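Long-range contacts in type III effector HopU1 (Pseudomonas syringae pv. tomato, PDB 3U0J), which acts as an ADP-ribosyltransferase effector in plant immunity, probably transferring ADP-ribose from NAD+ to arginine side chains of its targets, which include an RNA-binding protein: residues P212-N217 against E260-F265; R170-D175 against I218-S223. All blocks are in the same frame, centred on the assembly; numbering follows the deposited sequence.

Interaction 1: P212-N217 against E260-F265; sequences PGTPNN and EGKHLF
K262 shows how one lysine can pin an irregular loop by its backbone carbonyls. Its CG stands anti to the carbonyl carbon, beside the backbone N (chi1 -53°), and the chain then runs nearly extended toward the loop until a bend at the last torsion brings NZ among the oxygens. There K262 NZ bonds to T214 O at 3.0 Å, from above the carbonyl plane, and to N216 O at 3.1 Å, tilted less steeply from that residue's own carbonyl plane. V209 O, earlier in the loop, is a third acceptor, so three carbonyls hold the ammonium group. The T214 side chain meets the lysine at about a right angle, while its OG1 bonds to E211 O within the loop. Further along, N217 O takes the backbone N-H of H263 at 2.9 Å and also receives a CA-H contact from K262 CA at 3.2 Å. N217 CB faces G261 O at 3.6 Å; with CG between backbone N and carbonyl carbon (chi1 59°), the amide is placed for ND2 to bond G174 O. The H263 imidazole presents its edge to N217 O, and its ND1 bonds to Y183 OH on helix 176-188. The backbone bond from H263 to N217 stands where strands 218-224 and 263-269 begin to run side by side, the parallel pair within the otherwise antiparallel five-stranded sheet of this ADP-ribosyltransferase domain.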
# COMPACT_ATOMS: atom_id res chain seq x y z
N PRO A 212 3.26 -24.83 -5.80
CA PRO A 212 4.16 -24.84 -6.95
C PRO A 212 3.24 -24.82 -8.15
O PRO A 212 2.09 -25.26 -8.02
CB PRO A 212 4.87 -26.20 -6.82
CG PRO A 212 4.68 -26.60 -5.35
CD PRO A 212 3.33 -26.06 -4.99
N GLY A 213 3.70 -24.29 -9.27
CA GLY A 213 5.01 -23.70 -9.37
C GLY A 213 4.80 -22.24 -9.67
O GLY A 213 4.94 -21.79 -10.81
N THR A 214 4.43 -21.51 -8.64
CA THR A 214 4.13 -20.09 -8.76
C THR A 214 5.42 -19.25 -8.72
O THR A 214 6.45 -19.70 -8.20
CB THR A 214 3.16 -19.65 -7.63
OG1 THR A 214 3.70 -19.99 -6.35
CG2 THR A 214 1.79 -20.32 -7.80
N PRO A 215 5.35 -18.01 -9.24
CA PRO A 215 6.49 -17.09 -9.36
C PRO A 215 7.18 -16.73 -8.03
O PRO A 215 8.40 -16.75 -7.98
CB PRO A 215 5.86 -15.81 -9.94
CG PRO A 215 4.46 -16.14 -10.26
CD PRO A 215 4.07 -17.37 -9.55
N ASN A 216 6.41 -16.38 -7.00
CA ASN A 216 7.01 -15.97 -5.74
C ASN A 216 7.55 -17.15 -4.94
O ASN A 216 6.90 -18.19 -4.87
CB ASN A 216 6.02 -15.17 -4.89
CG ASN A 216 5.61 -13.86 -5.54
OD1 ASN A 216 4.48 -13.38 -5.36
ND2 ASN A 216 6.51 -13.28 -6.32
N ASN A 217 8.72 -16.98 -4.34
CA ASN A 217 9.35 -18.03 -3.55
C ASN A 217 9.40 -17.70 -2.06
O ASN A 217 9.75 -18.55 -1.24
CB ASN A 217 10.76 -18.34 -4.06
CG ASN A 217 11.66 -17.14 -4.01
OD1 ASN A 217 11.19 -16.00 -4.07
ND2 ASN A 217 12.96 -17.37 -3.90
N GLU A 260 10.39 -26.70 -3.12
CA GLU A 260 11.46 -25.94 -3.74
C GLU A 260 12.45 -25.80 -2.57
O GLU A 260 12.68 -26.80 -1.87
CB GLU A 260 10.95 -24.60 -4.24
CG GLU A 260 10.82 -24.46 -5.75
CD GLU A 260 9.40 -24.70 -6.27
OE1 GLU A 260 8.64 -25.49 -5.65
OE2 GLU A 260 9.05 -24.10 -7.31
N GLY A 261 13.04 -24.62 -2.30
CA GLY A 261 12.94 -23.39 -3.07
C GLY A 261 12.13 -22.29 -2.40
O GLY A 261 12.42 -21.10 -2.53
N LYS A 262 11.08 -22.70 -1.69
CA LYS A 262 10.13 -21.74 -1.15
C LYS A 262 10.24 -21.66 0.36
O LYS A 262 10.58 -22.65 1.04
CB LYS A 262 8.70 -22.11 -1.56
CG LYS A 262 8.52 -22.29 -3.07
CD LYS A 262 7.10 -22.00 -3.54
CE LYS A 262 7.06 -21.99 -5.06
NZ LYS A 262 6.07 -21.04 -5.58
N HIS A 263 9.94 -20.49 0.89
CA HIS A 263 10.01 -20.29 2.33
C HIS A 263 8.79 -19.56 2.86
O HIS A 263 8.17 -18.77 2.16
CB HIS A 263 11.29 -19.56 2.69
CG HIS A 263 12.51 -20.20 2.10
ND1 HIS A 263 13.32 -21.05 2.82
CD2 HIS A 263 13.02 -20.15 0.85
CE1 HIS A 263 14.30 -21.48 2.04
NE2 HIS A 263 14.14 -20.95 0.84
N LEU A 264 8.45 -19.85 4.10
CA LEU A 264 7.29 -19.25 4.70
C LEU A 264 7.72 -18.58 5.98
O LEU A 264 8.27 -19.23 6.86
CB LEU A 264 6.26 -20.33 5.01
CG LEU A 264 5.16 -19.91 5.99
CD1 LEU A 264 4.22 -18.90 5.36
CD2 LEU A 264 4.37 -21.10 6.44
N PHE A 265 7.46 -17.29 6.09
CA PHE A 265 7.66 -16.59 7.36
C PHE A 265 6.33 -16.18 7.93
O PHE A 265 5.51 -15.56 7.25
CB PHE A 265 8.58 -15.38 7.19
CG PHE A 265 9.86 -15.73 6.56
CD1 PHE A 265 10.94 -16.08 7.33
CD2 PHE A 265 9.96 -15.75 5.18
CE1 PHE A 265 12.13 -16.45 6.74
CE2 PHE A 265 11.14 -16.10 4.57
CZ PHE A 265 12.24 -16.46 5.35

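Interaction 2: R170-D175 against I218-S223; sequences RGIRGD and IAFQIS
F220 and I172 meet because each sets its first side-chain bond anti to the carbonyl carbon, F220 CG at chi1 -72° and I172 CG1 at chi1 -79°. I172 CG1 thereby comes to the edge of the phenyl ring, near its plane, 3.8 Å from F220 CE2. R170 is folded differently: its chain bends at both chi2 and chi3, which turns the guanidinium back over its own strand, where I172 CD1 lies 3.5 Å from the plane on one face, offset toward the rim. The aliphatic start of the same arginine packs across the strands, R170 CB 3.6 Å from F220 CB, and R170 CG runs beside I222 CD1 at 4.1 Å. These side chains share one face of a textbook antiparallel pairing, the strands running at 160° to each other, in which R170 with F220 and I172 with I218 are hydrogen-bonded pairs and G171 with A219 is the non-hydrogen-bonded pair between them. Strand 167-172 is an outermost strand of the five-stranded sheet in the ADP-ribosyltransferase domain, and R170, followed by glycine, is consistent with the strand arginine of the family's R-S-E motif. Within the R170 and F220 pair, F220 N reaches R170 O at 2.8 Å, while R170 N returns a longer bond to F220 O at 3.1 Å. I218 crosses I172 obliquely, CB to CB, and extends CD1 to 4.0 Å from G174 CA, just beyond the strand. L182 of helix 176-188 covers both I218 and F220, and the F220 ring also meets that of Y192.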
# COMPACT_ATOMS: atom_id res chain seq x y z
N ARG A 170 1.24 -12.28 1.76
CA ARG A 170 2.13 -11.51 0.90
C ARG A 170 2.99 -12.50 0.17
O ARG A 170 3.48 -13.45 0.77
CB ARG A 170 3.10 -10.68 1.74
CG ARG A 170 2.72 -9.26 1.96
CD ARG A 170 3.25 -8.38 0.86
NE ARG A 170 4.62 -7.92 1.09
CZ ARG A 170 5.25 -7.10 0.24
NH1 ARG A 170 4.62 -6.67 -0.87
NH2 ARG A 170 6.51 -6.73 0.51
N GLY A 171 3.21 -12.26 -1.11
CA GLY A 171 4.13 -13.07 -1.87
C GLY A 171 5.24 -12.18 -2.37
O GLY A 171 4.97 -11.12 -2.92
N ILE A 172 6.47 -12.62 -2.18
CA ILE A 172 7.67 -11.90 -2.59
C ILE A 172 8.52 -12.85 -3.43
O ILE A 172 8.46 -14.06 -3.24
CB ILE A 172 8.45 -11.41 -1.33
CG1 ILE A 172 7.80 -10.16 -0.77
CG2 ILE A 172 9.89 -11.08 -1.63
CD1 ILE A 172 7.46 -9.16 -1.87
N ARG A 173 9.30 -12.31 -4.37
CA ARG A 173 10.30 -13.09 -5.11
C ARG A 173 11.72 -12.57 -4.78
O ARG A 173 12.02 -11.39 -4.97
CB ARG A 173 10.04 -12.99 -6.61
CG ARG A 173 10.96 -13.84 -7.46
CD ARG A 173 10.72 -13.57 -8.94
NE ARG A 173 11.72 -14.24 -9.76
CZ ARG A 173 11.58 -15.47 -10.26
NH1 ARG A 173 10.47 -16.16 -10.02
NH2 ARG A 173 12.56 -16.00 -10.99
N GLY A 174 12.59 -13.44 -4.28
CA GLY A 174 13.87 -12.98 -3.77
C GLY A 174 15.03 -13.97 -3.81
O GLY A 174 14.83 -15.19 -3.93
N ASP A 175 16.23 -13.38 -3.76
CA ASP A 175 17.55 -13.98 -3.51
C ASP A 175 17.68 -14.99 -2.40
O ASP A 175 16.87 -15.03 -1.47
CB ASP A 175 18.45 -12.85 -2.99
CG ASP A 175 19.23 -12.19 -4.06
OD1 ASP A 175 19.31 -12.78 -5.16
OD2 ASP A 175 19.76 -11.10 -3.80
N ILE A 218 9.05 -16.47 -1.70
CA ILE A 218 8.95 -16.10 -0.28
C ILE A 218 7.51 -15.75 0.10
O ILE A 218 6.93 -14.82 -0.45
CB ILE A 218 9.86 -14.92 0.03
CG1 ILE A 218 11.31 -15.30 -0.31
CG2 ILE A 218 9.71 -14.49 1.48
CD1 ILE A 218 12.27 -14.11 -0.32
N ALA A 219 6.93 -16.51 1.02
CA ALA A 219 5.56 -16.22 1.45
C ALA A 219 5.55 -15.63 2.84
O ALA A 219 6.31 -16.05 3.71
CB ALA A 219 4.70 -17.48 1.41
N PHE A 220 4.67 -14.65 3.05
CA PHE A 220 4.49 -14.07 4.37
C PHE A 220 3.08 -14.34 4.84
O PHE A 220 2.11 -13.99 4.17
CB PHE A 220 4.72 -12.57 4.32
CG PHE A 220 6.15 -12.18 4.15
CD1 PHE A 220 6.97 -12.02 5.24
CD2 PHE A 220 6.68 -11.97 2.90
CE1 PHE A 220 8.30 -11.66 5.09
CE2 PHE A 220 8.02 -11.60 2.75
CZ PHE A 220 8.82 -11.44 3.85
N GLN A 221 2.96 -14.98 6.00
CA GLN A 221 1.66 -15.17 6.58
C GLN A 221 1.58 -14.25 7.76
O GLN A 221 2.22 -14.48 8.78
CB GLN A 221 1.48 -16.60 7.03
CG GLN A 221 0.17 -16.83 7.72
CD GLN A 221 0.04 -18.25 8.19
OE1 GLN A 221 0.14 -19.19 7.39
NE2 GLN A 221 -0.17 -18.43 9.49
N ILE A 222 0.78 -13.20 7.61
CA ILE A 222 0.76 -12.10 8.56
C ILE A 222 -0.57 -12.07 9.28
O ILE A 222 -1.64 -12.16 8.66
CB ILE A 222 0.92 -10.79 7.80
CG1 ILE A 222 2.06 -10.91 6.81
CG2 ILE A 222 1.11 -9.65 8.75
CD1 ILE A 222 2.27 -9.68 5.97
N SER A 223 -0.52 -11.98 10.60
CA SER A 223 -1.73 -11.75 11.35
C SER A 223 -1.69 -10.31 11.87
O SER A 223 -0.72 -9.88 12.51
CB SER A 223 -1.91 -12.76 12.48
OG SER A 223 -0.97 -12.53 13.50

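How the interactions relate
From the N terminus, the segments come in the order 170-175, 212-217, 218-223 and 260-265, with two belonging to each contact in alternation, so the interactions cross rather than nest. Interaction 2 closes a 42-residue excursion that includes helix 176-188 and strands 192-194 and 199-201. Interaction 1 closes another of equal length, carrying strands 218-224, 227-229, 241-243 and 248-257. The exchange happens at one peptide bond: N217 ends one segment and I218 starts the next. In the sheet, strand 218-224 lies between edge strand 167-172 and strand 263-269, and a probable hydrogen bond from A219 N to H263 O at 2.8 Å joins the two contacts directly.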